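Local coordinates for putative peptide binding protein (Ruminococcus gnavus, PDB 3NOH) that is of unknown function but may bind a peptide or similar small ligand, as relatives of periplasmic binding proteins do, at residues I24-P29 with G108-F113; I39-K44 with N127-I132; E59-I64 with G88-I93; V66-Y71 with I93-G98. All blocks are in the same frame, centred on the assembly; numbering follows the deposited sequence. Where two conformers were deposited one is given.

Contact 1: residues I24-P29 with G108-F113; sequences IFCMNP and GKYEAF
The ring of Phe113 lies under Cys26, whose CB sits over one face, offset toward the rim, 3.7 Å from the ring centroid; SG continues obliquely past that face, a Cys sulfur-aromatic contact. Ile24 reaches the same ring from an oblique direction, CD1 resting 3.8 Å from Phe113 CE1. Phe113 meets in its own plane, at the edge, CD2 of Tyr110. The Tyr110 ring in turn receives CB of Asn28 over one face, in a CH-pi contact of 4.0 Å to the centroid, and its hydroxyl lies beside Cys26 SG. With CG of Tyr110 set between the backbone N and the carbonyl carbon (chi1 75°), the ring folds back toward Asn28. Replaced by an alanine, Tyr110 would probably leave a gap beside Cys26 SG and take away the surface on which Asn28 CB rests. The Asn28 amide is held at both ends: ND2 donates to Tyr110 O at 3.3 Å, while OD1 accepts from Leu30 N. On the other face of the strands, Phe25 CE1 touches Ala112 CB, next to Met27. Backbone bonds join Cys26 and Phe113 in both directions, and Asn28 N gives a straight bond of 2.9 Å to Glu111 O. This is an antiparallel pairing in the middle of a mixed five-stranded sheet, Cys26 with Phe113 being its hydrogen-bonded pair and Met27 with Ala112 its non-hydrogen-bonded pair.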
loop_
_atom_site.group_PDB
_atom_site.type_symbol
_atom_site.label_atom_id
_atom_site.label_comp_id
_atom_site.label_asym_id
_atom_site.label_seq_id
_atom_site.Cartn_x
_atom_site.Cartn_y
_atom_site.Cartn_z
ATOM N N ILE A 24 2.783 -5.544 -4.909
ATOM C CA ILE A 24 3.277 -5.229 -3.599
ATOM C C ILE A 24 2.514 -4.144 -2.903
ATOM O O ILE A 24 2.030 -3.208 -3.534
ATOM C CB ILE A 24 4.756 -4.909 -3.591
ATOM C CG1 ILE A 24 5.090 -3.680 -4.387
ATOM C CG2 ILE A 24 5.633 -6.129 -4.016
ATOM C CD1 ILE A 24 6.548 -3.207 -3.987
ATOM N N PHE A 25 2.365 -4.339 -1.578
ATOM C CA PHE A 25 1.940 -3.318 -0.660
ATOM C C PHE A 25 3.144 -2.929 0.148
ATOM O O PHE A 25 3.679 -3.769 0.871
ATOM C CB PHE A 25 0.785 -3.764 0.227
ATOM C CG PHE A 25 0.405 -2.769 1.276
ATOM C CD1 PHE A 25 -0.191 -1.589 0.928
ATOM C CD2 PHE A 25 0.657 -3.035 2.636
ATOM C CE1 PHE A 25 -0.523 -0.662 1.882
ATOM C CE2 PHE A 25 0.289 -2.096 3.597
ATOM C CZ PHE A 25 -0.276 -0.922 3.214
ATOM N N CYS A 26 3.552 -1.652 0.039
ATOM C CA CYS A 26 4.855 -1.233 0.528
ATOM C C CYS A 26 4.664 -0.014 1.447
ATOM O O CYS A 26 3.978 0.940 1.073
ATOM C CB CYS A 26 5.780 -0.870 -0.676
ATOM S SG CYS A 26 7.458 -0.525 -0.174
HETATM N N MSE A 27 5.296 -0.061 2.628
HETATM C CA MSE A 27 5.229 1.000 3.635
HETATM C C MSE A 27 6.613 1.548 3.874
HETATM O O MSE A 27 7.597 0.790 3.907
HETATM C CB MSE A 27 4.653 0.446 4.964
HETATM C CG MSE A 27 3.205 0.013 4.835
HETATM SE SE MSE A 27 2.643 -1.010 6.333
HETATM C CE MSE A 27 3.533 -2.658 5.796
ATOM N N ASN A 28 6.693 2.846 4.109
ATOM C CA ASN A 28 7.921 3.524 4.496
ATOM C C ASN A 28 8.097 3.417 6.029
ATOM O O ASN A 28 7.455 4.118 6.819
ATOM C CB ASN A 28 7.856 4.990 4.063
ATOM C CG ASN A 28 9.138 5.725 4.347
ATOM O OD1 ASN A 28 10.024 5.245 5.101
ATOM N ND2 ASN A 28 9.250 6.921 3.770
ATOM N N PRO A 29 9.011 2.525 6.493
ATOM C CA PRO A 29 9.128 2.284 7.931
ATOM C C PRO A 29 9.824 3.392 8.734
ATOM O O PRO A 29 9.853 3.369 9.979
ATOM C CB PRO A 29 9.939 0.985 7.982
ATOM C CG PRO A 29 10.816 1.060 6.797
ATOM C CD PRO A 29 10.019 1.761 5.725
ATOM N N GLY A 108 11.924 8.210 -0.807
ATOM C CA GLY A 108 11.181 8.071 0.458
ATOM C C GLY A 108 10.090 9.112 0.684
ATOM O O GLY A 108 9.545 9.177 1.794
ATOM N N LYS A 109 9.679 9.828 -0.372
ATOM C CA LYS A 109 8.616 10.823 -0.234
ATOM C C LYS A 109 7.268 10.135 -0.477
ATOM O O LYS A 109 6.482 10.443 -1.415
ATOM C CB LYS A 109 8.915 12.068 -1.075
ATOM C CG LYS A 109 10.073 12.895 -0.441
ATOM C CD LYS A 109 10.972 13.692 -1.439
ATOM C CE LYS A 109 10.385 15.038 -1.927
ATOM N NZ LYS A 109 10.824 16.252 -1.156
ATOM N N TYR A 110 6.980 9.167 0.401
ATOM C CA TYR A 110 5.730 8.442 0.356
ATOM C C TYR A 110 5.455 7.873 1.732
ATOM O O TYR A 110 6.365 7.797 2.545
ATOM C CB TYR A 110 5.736 7.309 -0.720
ATOM C CG TYR A 110 6.559 6.105 -0.298
ATOM C CD1 TYR A 110 7.937 6.108 -0.387
ATOM C CD2 TYR A 110 5.928 4.960 0.187
ATOM C CE1 TYR A 110 8.684 4.979 0.003
ATOM C CE2 TYR A 110 6.649 3.851 0.601
ATOM C CZ TYR A 110 8.029 3.862 0.485
ATOM O OH TYR A 110 8.780 2.806 0.901
ATOM N N GLU A 111 4.224 7.434 1.961
ATOM C CA GLU A 111 3.835 6.770 3.205
ATOM C C GLU A 111 3.666 5.304 2.886
ATOM O O GLU A 111 4.387 4.456 3.448
ATOM C CB GLU A 111 2.562 7.414 3.800
ATOM C CG GLU A 111 2.774 8.930 3.944
ATOM C CD GLU A 111 1.679 9.683 4.647
ATOM O OE1 GLU A 111 0.565 9.168 4.711
ATOM O OE2 GLU A 111 1.944 10.834 5.089
ATOM N N ALA A 112 2.730 4.986 1.995
ATOM C CA ALA A 112 2.532 3.601 1.491
ATOM C C ALA A 112 2.224 3.649 0.004
ATOM O O ALA A 112 1.821 4.683 -0.524
ATOM C CB ALA A 112 1.435 2.824 2.264
ATOM N N PHE A 113 2.456 2.550 -0.699
ATOM C CA PHE A 113 2.011 2.429 -2.061
ATOM C C PHE A 113 1.618 1.026 -2.409
ATOM O O PHE A 113 2.040 0.048 -1.756
ATOM C CB PHE A 113 3.010 2.994 -3.101
ATOM C CG PHE A 113 4.300 2.222 -3.265
ATOM C CD1 PHE A 113 4.361 1.148 -4.124
ATOM C CD2 PHE A 113 5.437 2.588 -2.565
ATOM C CE1 PHE A 113 5.532 0.456 -4.312
ATOM C CE2 PHE A 113 6.616 1.903 -2.746
ATOM C CZ PHE A 113 6.663 0.810 -3.606
#

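Contact 2: residues I39-K44 with N127-I132; sequences IREQLK and NADYII
Asp129 takes a basic side chain on each carboxylate oxygen. Arg40 NE donates to OD2 at 2.8 Å, meeting it on the anti side, while Lys44 NZ donates to OD1, also at 2.8 Å, on the syn side. OD2 lies exactly in the guanidinium plane of Arg40, at its edge, yet the guanidinium and carboxylate planes stand 82° apart, so the two groups meet through a single N-H rather than as a two-bonded pair. Lys44 NZ carries a second salt bridge, to Glu41 OE2 at 2.8 Å, and a water donates to both Glu41 OE2 and Asp129 OD2, linking two acids whose oxygens are 4.4 Å apart. The proximity of both bases would be expected to keep Asp129 ionised. This salt-bridge network fastens helix 37-47 onto the outermost strand 129-134 of the sheet, helix and strand running nearly parallel, their axes 18° apart. The Lys44 chain is fully extended beyond CG and crosses the Asp129 side chain at about a right angle, bringing NZ to OD1; nearer the backbone, its CB rests 3.8 Å from Ile131 CD1. A methionine in place of Lys44 would probably leave Asp129 OD1 and Glu41 OE2 without their shared cation and expose the two acids to each other's charge. Arg40 is steadied from outside by NH1 donating to Leu34 O, and its side chain also packs on Met27 and Pro29. Behind the acid, Asp129 is anchored by backbone bonding to Met27 in the neighbouring strand, and Ile131 by the same means to Phe25.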
loop_
_atom_site.group_PDB
_atom_site.type_symbol
_atom_site.label_atom_id
_atom_site.label_comp_id
_atom_site.label_asym_id
_atom_site.label_seq_id
_atom_site.Cartn_x
_atom_site.Cartn_y
_atom_site.Cartn_z
ATOM N N ILE A 39 2.071 -2.310 14.093
ATOM C CA ILE A 39 1.080 -1.675 13.257
ATOM C C ILE A 39 1.297 -2.065 11.809
ATOM O O ILE A 39 0.354 -2.415 11.092
ATOM C CB ILE A 39 1.093 -0.110 13.354
ATOM C CG1 ILE A 39 0.522 0.317 14.696
ATOM C CG2 ILE A 39 0.283 0.512 12.237
ATOM C CD1 ILE A 39 -0.955 -0.004 14.863
ATOM N N ARG A 40 2.563 -2.055 11.374
ATOM C CA ARG A 40 2.846 -2.486 10.021
ATOM C C ARG A 40 2.461 -3.953 9.775
ATOM O O ARG A 40 1.944 -4.255 8.711
ATOM C CB ARG A 40 4.315 -2.273 9.639
ATOM C CG ARG A 40 4.715 -0.794 9.608
ATOM C CD ARG A 40 6.034 -0.554 8.793
ATOM N NE ARG A 40 7.121 -1.391 9.286
ATOM C CZ ARG A 40 7.937 -1.093 10.306
ATOM N NH1 ARG A 40 7.820 0.061 10.977
ATOM N NH2 ARG A 40 8.884 -1.958 10.664
ATOM N N GLU A 41 2.712 -4.818 10.749
ATOM C CA GLU A 41 2.296 -6.232 10.658
ATOM C C GLU A 41 0.769 -6.336 10.631
ATOM O O GLU A 41 0.207 -7.121 9.864
ATOM C CB GLU A 41 2.910 -7.075 11.792
ATOM C CG GLU A 41 4.447 -7.284 11.680
ATOM C CD GLU A 41 4.870 -7.896 10.319
ATOM O OE1 GLU A 41 4.272 -8.921 9.904
ATOM O OE2 GLU A 41 5.773 -7.338 9.657
ATOM N N GLN A 42 0.081 -5.520 11.446
ATOM C CA GLN A 42 -1.385 -5.530 11.397
ATOM C C GLN A 42 -1.872 -5.150 10.023
ATOM O O GLN A 42 -2.801 -5.784 9.508
ATOM C CB GLN A 42 -2.000 -4.585 12.420
ATOM C CG GLN A 42 -1.977 -5.050 13.819
ATOM C CD GLN A 42 -2.823 -4.142 14.684
ATOM O OE1 GLN A 42 -4.016 -4.016 14.450
ATOM N NE2 GLN A 42 -2.211 -3.509 15.675
ATOM N N LEU A 43 -1.253 -4.115 9.435
ATOM C CA LEU A 43 -1.627 -3.674 8.068
ATOM C C LEU A 43 -1.394 -4.755 7.009
ATOM O O LEU A 43 -2.219 -4.928 6.095
ATOM C CB LEU A 43 -0.957 -2.369 7.623
ATOM C CG LEU A 43 -1.460 -1.103 8.300
ATOM C CD1 LEU A 43 -0.479 0.058 8.071
ATOM C CD2 LEU A 43 -2.907 -0.800 7.777
ATOM N N LYS A 44 -0.268 -5.464 7.102
ATOM C CA LYS A 44 -0.043 -6.566 6.203
ATOM C C LYS A 44 -1.157 -7.600 6.295
ATOM O O LYS A 44 -1.687 -8.044 5.268
ATOM C CB LYS A 44 1.310 -7.233 6.522
ATOM C CG LYS A 44 2.509 -6.395 6.145
ATOM C CD LYS A 44 3.790 -7.040 6.613
ATOM C CE LYS A 44 5.024 -6.224 6.327
ATOM N NZ LYS A 44 6.228 -6.922 6.878
ATOM N N ASN A 127 14.815 -0.660 1.014
ATOM C CA ASN A 127 14.753 0.315 2.109
ATOM C C ASN A 127 13.416 0.324 2.873
ATOM O O ASN A 127 13.279 0.954 3.932
ATOM C CB ASN A 127 15.020 1.698 1.524
ATOM C CG ASN A 127 16.436 1.831 0.997
ATOM O OD1 ASN A 127 17.356 1.176 1.495
ATOM N ND2 ASN A 127 16.613 2.661 -0.023
ATOM N N ALA A 128 12.471 -0.429 2.354
ATOM C CA ALA A 128 11.067 -0.356 2.734
ATOM C C ALA A 128 10.616 -1.616 3.478
ATOM O O ALA A 128 11.411 -2.516 3.733
ATOM C CB ALA A 128 10.251 -0.168 1.516
ATOM N N ASP A 129 9.346 -1.637 3.856
ATOM C CA ASP A 129 8.720 -2.785 4.505
ATOM C C ASP A 129 7.525 -3.157 3.645
ATOM O O ASP A 129 6.525 -2.419 3.582
ATOM C CB ASP A 129 8.291 -2.480 5.923
ATOM C CG ASP A 129 7.774 -3.738 6.665
ATOM O OD1 ASP A 129 8.083 -4.867 6.232
ATOM O OD2 ASP A 129 7.028 -3.605 7.656
ATOM N N TYR A 130 7.624 -4.300 2.948
ATOM C CA TYR A 130 6.548 -4.655 2.035
ATOM C C TYR A 130 6.121 -6.115 2.104
ATOM O O TYR A 130 6.777 -6.959 2.731
ATOM C CB TYR A 130 6.915 -4.266 0.577
ATOM C CG TYR A 130 8.001 -5.066 0.010
ATOM C CD1 TYR A 130 9.346 -4.746 0.223
ATOM C CD2 TYR A 130 7.707 -6.282 -0.660
ATOM C CE1 TYR A 130 10.357 -5.552 -0.295
ATOM C CE2 TYR A 130 8.694 -7.093 -1.148
ATOM C CZ TYR A 130 10.004 -6.756 -0.953
ATOM O OH TYR A 130 10.952 -7.529 -1.502
ATOM N N ILE A 131 4.965 -6.369 1.482
ATOM C CA ILE A 131 4.398 -7.691 1.332
ATOM C C ILE A 131 3.978 -7.916 -0.123
ATOM O O ILE A 131 3.472 -6.988 -0.777
ATOM C CB ILE A 131 3.219 -7.894 2.326
ATOM C CG1 ILE A 131 2.655 -9.282 2.270
ATOM C CG2 ILE A 131 2.078 -6.890 2.100
ATOM C CD1 ILE A 131 1.760 -9.589 3.518
ATOM N N ILE A 132 4.247 -9.121 -0.624
ATOM C CA ILE A 132 3.809 -9.552 -1.957
ATOM C C ILE A 132 2.405 -10.101 -1.846
ATOM O O ILE A 132 2.108 -10.924 -0.955
ATOM C CB ILE A 132 4.711 -10.622 -2.602
ATOM C CG1 ILE A 132 6.018 -10.025 -3.085
ATOM C CG2 ILE A 132 4.041 -11.285 -3.804
ATOM C CD1 ILE A 132 7.004 -11.049 -3.480
HETATM O O HOH W 1 7.428 -5.143 9.819
#

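Contact 3: residues E59-I64 with G88-I93; sequences ELSFDI and GADVQI
Asp90 O accepts two donors from 59-64: Ser61 OG at 2.9 Å, in the carbonyl plane on a lone pair, and Phe62 N in a weak, bent bond. The hydroxyl reaches it because OG stands anti to the backbone N of Ser61 (chi1 -174°), beside its carbonyl carbon. The backbone ladder is firmer on either side of this point, with Asp90 N bound to Leu60 O, and Ile64 N to Gln92 O at 2.8 Å; between them Gln92 N to Phe62 O is weak. On the face of Ser61, Asp63 and Gln92 run side by side, and Gln92 NE2 donates to Asp63 OD1 at 2.9 Å almost in a straight line (174°). The bond lies in the amide plane but 34° out of the carboxylate plane, while the other oxygen of Asp63 is paired with Lys94. The opposite face is apolar: Val91 CG2 sits over the Phe62 ring, 3.9 Å from its centroid, Val91 CG1 touches Ile64 CD1, and Ile93 CD1 lies 3.7 Å from Ile64 CB. Helix 71-86 packs on Val91 and Ile93 as the connection of a beta-alpha-beta crossover between these parallel strands. The two faces thus divide the chemistry, polar side-chain bonds pairing the strands on one and branched aliphatic groups with a single ring filling the helix-covered core on the other.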
loop_
_atom_site.group_PDB
_atom_site.type_symbol
_atom_site.label_atom_id
_atom_site.label_comp_id
_atom_site.label_asym_id
_atom_site.label_seq_id
_atom_site.Cartn_x
_atom_site.Cartn_y
_atom_site.Cartn_z
ATOM N N GLU A 59 -5.262 7.210 16.321
ATOM C CA GLU A 59 -5.796 7.050 14.987
ATOM C C GLU A 59 -4.709 6.702 13.982
ATOM O O GLU A 59 -3.590 7.188 14.058
ATOM C CB GLU A 59 -6.537 8.339 14.563
ATOM C CG GLU A 59 -6.889 8.420 13.073
ATOM N N LEU A 60 -5.047 5.842 13.029
ATOM C CA LEU A 60 -4.139 5.520 11.989
ATOM C C LEU A 60 -4.599 6.229 10.735
ATOM O O LEU A 60 -5.713 6.012 10.260
ATOM C CB LEU A 60 -4.101 4.016 11.762
ATOM C CG LEU A 60 -3.164 3.557 10.650
ATOM C CD1 LEU A 60 -1.684 3.926 10.889
ATOM C CD2 LEU A 60 -3.314 2.048 10.537
ATOM N N SER A 61 -3.740 7.083 10.184
ATOM C CA SER A 61 -4.111 7.808 9.004
ATOM C C SER A 61 -2.908 7.876 8.099
ATOM O O SER A 61 -1.869 8.296 8.575
ATOM C CB SER A 61 -4.495 9.249 9.397
ATOM O OG SER A 61 -4.983 9.929 8.273
ATOM N N PHE A 62 -3.063 7.499 6.826
ATOM C CA PHE A 62 -1.948 7.482 5.876
ATOM C C PHE A 62 -2.467 7.401 4.463
ATOM O O PHE A 62 -3.623 7.044 4.226
ATOM C CB PHE A 62 -0.920 6.363 6.161
ATOM C CG PHE A 62 -1.449 4.967 5.987
ATOM C CD1 PHE A 62 -2.135 4.336 7.033
ATOM C CD2 PHE A 62 -1.302 4.290 4.795
ATOM C CE1 PHE A 62 -2.650 3.048 6.842
ATOM C CE2 PHE A 62 -1.801 2.976 4.627
ATOM C CZ PHE A 62 -2.473 2.369 5.651
ATOM N N ASP A 63 -1.626 7.786 3.523
ATOM C CA ASP A 63 -1.973 7.742 2.124
ATOM C C ASP A 63 -1.365 6.502 1.477
ATOM O O ASP A 63 -0.238 6.063 1.791
ATOM C CB ASP A 63 -1.461 9.004 1.413
ATOM C CG ASP A 63 -2.110 10.296 1.923
ATOM O OD1 ASP A 63 -3.205 10.236 2.470
ATOM O OD2 ASP A 63 -1.471 11.379 1.764
ATOM N N ILE A 64 -2.054 5.995 0.463
ATOM C CA ILE A 64 -1.537 4.950 -0.393
ATOM C C ILE A 64 -1.434 5.475 -1.819
ATOM O O ILE A 64 -2.433 5.889 -2.404
ATOM C CB ILE A 64 -2.438 3.683 -0.416
ATOM C CG1 ILE A 64 -2.551 3.121 1.004
ATOM C CG2 ILE A 64 -1.849 2.628 -1.381
ATOM C CD1 ILE A 64 -3.566 1.972 1.192
ATOM N N GLY A 88 -11.836 1.966 10.720
ATOM C CA GLY A 88 -11.592 3.101 11.601
ATOM C C GLY A 88 -10.292 3.818 11.263
ATOM O O GLY A 88 -9.916 4.749 11.974
ATOM N N ALA A 89 -9.619 3.380 10.201
ATOM C CA ALA A 89 -8.443 4.065 9.681
ATOM C C ALA A 89 -8.956 5.277 8.874
ATOM O O ALA A 89 -10.180 5.384 8.630
ATOM C CB ALA A 89 -7.622 3.122 8.813
ATOM N N ASP A 90 -8.092 6.258 8.606
ATOM C CA ASP A 90 -8.449 7.344 7.683
ATOM C C ASP A 90 -7.405 7.340 6.578
ATOM O O ASP A 90 -6.374 7.980 6.662
ATOM C CB ASP A 90 -8.546 8.736 8.289
ATOM C CG ASP A 90 -9.113 9.805 7.258
ATOM O OD1 ASP A 90 -9.652 9.458 6.158
ATOM O OD2 ASP A 90 -9.066 11.006 7.599
ATOM N N VAL A 91 -7.656 6.505 5.599
ATOM C CA VAL A 91 -6.732 6.329 4.486
ATOM C C VAL A 91 -7.302 6.996 3.232
ATOM O O VAL A 91 -8.534 7.056 3.042
ATOM C CB VAL A 91 -6.483 4.818 4.256
ATOM C CG1 VAL A 91 -5.672 4.554 3.015
ATOM C CG2 VAL A 91 -5.789 4.218 5.518
ATOM N N GLN A 92 -6.395 7.575 2.455
ATOM C CA GLN A 92 -6.685 8.119 1.113
ATOM C C GLN A 92 -5.820 7.399 0.087
ATOM O O GLN A 92 -4.656 7.036 0.359
ATOM C CB GLN A 92 -6.347 9.634 1.028
ATOM C CG GLN A 92 -6.980 10.445 2.018
ATOM C CD GLN A 92 -6.616 11.904 1.891
ATOM O OE1 GLN A 92 -7.485 12.752 1.717
ATOM N NE2 GLN A 92 -5.287 12.212 1.998
ATOM N N ILE A 93 -6.362 7.207 -1.111
ATOM C CA ILE A 93 -5.620 6.739 -2.280
ATOM C C ILE A 93 -5.341 8.015 -3.160
ATOM O O ILE A 93 -6.206 8.827 -3.403
ATOM C CB ILE A 93 -6.428 5.762 -3.138
ATOM C CG1 ILE A 93 -7.030 4.604 -2.281
ATOM C CG2 ILE A 93 -5.542 5.219 -4.311
ATOM C CD1 ILE A 93 -5.966 3.852 -1.478
HETATM O O HOH W 2 -7.489 4.367 13.371
#

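Contact 4: residues V66-Y71 with I93-G98; sequences VSETDY and IKQYSG
Glu68 holds CG between its backbone N and carbonyl carbon (chi1 69°), and from there the extended chain runs back over the backbone of Tyr96 and Ser97: CG lies 3.5 Å from Tyr96 O, and OE2 is 3.6 Å from Ser97 CB. Val66 has two conformers; in the one described here CG1 takes the equivalent position (chi1 59°), which sets that methyl against Ile93 CG2, 3.6 Å away, and beside CB of Gln95. Gln95 CG lies 3.7 Å from Glu68 CB, so the aliphatic parts of these two polar chains pack together. Beneath them the parallel strands are joined by three backbone bonds: Val66 N to Lys94 O at 3.1 Å, Tyr96 N to Val66 O, and Glu68 N to Tyr96 O at 2.8 Å, the last with its donor above the carbonyl plane. Residues 67-70 make a type I turn, and a water accepts from Gly98 N at 3.0 Å and also bonds to Thr69 OG1, bridging the turn to the start of helix 98-107. Both segments then lead into helices: Asp70 is the N-cap of helix 71-86, with OD1 on Leu73 N, and Ser97 that of helix 98-107, with OG on Met100 N. The Tyr96 ring makes a cation-pi contact with Arg104 and an edge-to-face one with Tyr65. At this end of the strands the pairing therefore rests chiefly on backbone bonds and a bridging water, while two polar side-chain caps provide acceptors for N-H groups at the helix starts.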
loop_
_atom_site.group_PDB
_atom_site.type_symbol
_atom_site.label_atom_id
_atom_site.label_comp_id
_atom_site.label_asym_id
_atom_site.label_seq_id
_atom_site.Cartn_x
_atom_site.Cartn_y
_atom_site.Cartn_z
ATOM N N VAL A 66 -0.673 5.035 -5.949
ATOM C CA VAL A 66 -0.903 4.029 -6.976
ATOM C C VAL A 66 -0.615 4.667 -8.328
ATOM O O VAL A 66 -0.880 5.844 -8.511
ATOM C CB VAL A 66 -2.363 3.495 -6.923
ATOM C CG1 VAL A 66 -3.384 4.627 -7.122
ATOM C CG2 VAL A 66 -2.608 2.390 -7.959
ATOM N N SER A 67 -0.127 3.882 -9.292
ATOM C CA SER A 67 0.069 4.442 -10.616
ATOM C C SER A 67 -1.283 4.647 -11.340
ATOM O O SER A 67 -2.147 3.745 -11.387
ATOM C CB SER A 67 0.871 3.477 -11.457
ATOM O OG SER A 67 0.883 3.892 -12.830
ATOM N N GLU A 68 -1.441 5.833 -11.902
ATOM C CA GLU A 68 -2.687 6.229 -12.561
ATOM C C GLU A 68 -3.004 5.457 -13.849
ATOM O O GLU A 68 -4.145 5.539 -14.352
ATOM C CB GLU A 68 -2.638 7.735 -12.858
ATOM C CG GLU A 68 -1.627 8.126 -13.932
ATOM C CD GLU A 68 -1.313 9.643 -13.964
ATOM O OE1 GLU A 68 -1.883 10.409 -13.119
ATOM O OE2 GLU A 68 -0.468 10.050 -14.813
ATOM N N THR A 69 -2.022 4.719 -14.397
ATOM C CA THR A 69 -2.253 3.882 -15.534
ATOM C C THR A 69 -2.453 2.406 -15.225
ATOM O O THR A 69 -2.615 1.604 -16.135
ATOM C CB THR A 69 -1.166 4.096 -16.618
ATOM O OG1 THR A 69 0.130 3.987 -16.043
ATOM C CG2 THR A 69 -1.281 5.514 -17.233
ATOM N N ASP A 70 -2.467 2.053 -13.936
ATOM C CA ASP A 70 -2.767 0.704 -13.546
ATOM C C ASP A 70 -4.244 0.689 -13.108
ATOM O O ASP A 70 -4.572 0.811 -11.926
ATOM C CB ASP A 70 -1.824 0.246 -12.399
ATOM C CG ASP A 70 -1.945 -1.228 -12.130
ATOM O OD1 ASP A 70 -3.008 -1.843 -12.523
ATOM O OD2 ASP A 70 -1.005 -1.798 -11.510
ATOM N N TYR A 71 -5.126 0.575 -14.073
ATOM C CA TYR A 71 -6.547 0.810 -13.794
ATOM C C TYR A 71 -7.147 -0.217 -12.854
ATOM O O TYR A 71 -7.959 0.124 -11.976
ATOM C CB TYR A 71 -7.334 0.885 -15.089
ATOM C CG TYR A 71 -6.759 1.838 -16.117
ATOM C CD1 TYR A 71 -6.292 3.097 -15.743
ATOM C CD2 TYR A 71 -6.728 1.498 -17.466
ATOM C CE1 TYR A 71 -5.771 3.981 -16.676
ATOM C CE2 TYR A 71 -6.197 2.375 -18.421
ATOM C CZ TYR A 71 -5.720 3.608 -18.018
ATOM O OH TYR A 71 -5.189 4.484 -18.937
ATOM N N ILE A 93 -6.362 7.207 -1.111
ATOM C CA ILE A 93 -5.620 6.739 -2.280
ATOM C C ILE A 93 -5.341 8.015 -3.160
ATOM O O ILE A 93 -6.206 8.827 -3.403
ATOM C CB ILE A 93 -6.428 5.762 -3.138
ATOM C CG1 ILE A 93 -7.030 4.604 -2.281
ATOM C CG2 ILE A 93 -5.542 5.219 -4.311
ATOM C CD1 ILE A 93 -5.966 3.852 -1.478
ATOM N N LYS A 94 -4.079 8.116 -3.595
ATOM C CA LYS A 94 -3.606 9.205 -4.460
ATOM C C LYS A 94 -2.842 8.613 -5.608
ATOM O O LYS A 94 -1.841 7.891 -5.411
ATOM C CB LYS A 94 -2.673 10.129 -3.681
ATOM C CG LYS A 94 -3.357 10.903 -2.616
ATOM C CD LYS A 94 -2.452 11.964 -2.021
ATOM C CE LYS A 94 -3.149 12.633 -0.896
ATOM N NZ LYS A 94 -2.208 13.503 -0.093
ATOM N N GLN A 95 -3.325 8.883 -6.815
ATOM C CA GLN A 95 -2.711 8.362 -8.031
ATOM C C GLN A 95 -1.740 9.398 -8.586
ATOM O O GLN A 95 -1.980 10.614 -8.554
ATOM C CB GLN A 95 -3.746 7.911 -9.077
ATOM C CG GLN A 95 -4.478 9.005 -9.854
ATOM C CD GLN A 95 -5.663 9.632 -9.152
ATOM O OE1 GLN A 95 -5.596 9.989 -7.956
ATOM N NE2 GLN A 95 -6.749 9.846 -9.896
ATOM N N TYR A 96 -0.678 8.859 -9.164
ATOM C CA TYR A 96 0.371 9.606 -9.846
ATOM C C TYR A 96 0.798 8.833 -11.085
ATOM O O TYR A 96 0.541 7.646 -11.204
ATOM C CB TYR A 96 1.597 9.739 -8.926
ATOM C CG TYR A 96 1.326 10.539 -7.683
ATOM C CD1 TYR A 96 1.332 11.946 -7.674
ATOM C CD2 TYR A 96 0.907 9.883 -6.523
ATOM C CE1 TYR A 96 0.992 12.654 -6.543
ATOM C CE2 TYR A 96 0.578 10.599 -5.397
ATOM C CZ TYR A 96 0.614 11.958 -5.400
ATOM O OH TYR A 96 0.269 12.662 -4.247
ATOM N N SER A 97 1.547 9.469 -11.980
ATOM C CA SER A 97 2.172 8.659 -13.014
ATOM C C SER A 97 3.066 7.588 -12.386
ATOM O O SER A 97 3.634 7.776 -11.309
ATOM C CB SER A 97 2.999 9.540 -13.946
ATOM O OG SER A 97 4.134 10.114 -13.276
ATOM N N GLY A 98 3.246 6.458 -13.068
ATOM C CA GLY A 98 4.154 5.461 -12.548
ATOM C C GLY A 98 5.569 5.947 -12.382
ATOM O O GLY A 98 6.272 5.492 -11.492
HETATM O O HOH W 3 1.709 6.220 -15.580
#

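Overall arrangement
From the N terminus, strand 22-27 opens a long loop that contact 1 closes on strand 112-116; helix 37-47 opens a second, closed by contact 2 on strand 129-134. As the segments alternate, contacts 1 and 2 cross, and the strands 22-27 and 129-134 are neighbours. Contacts 3 and 4 are nested inside both loops. They join strands 61-67 and 90-96 at successive places, cross each other and share Ile93, closing the beta-alpha-beta unit around helix 71-86. Glu111 and Ala112 tie contact 1 to Asp63 of contact 3, and Leu43 packs contact 2 on Phe62 and Leu60. Contacts 2 and 4 lie on opposite sides of the chain's centre, about 20 Å apart between centres.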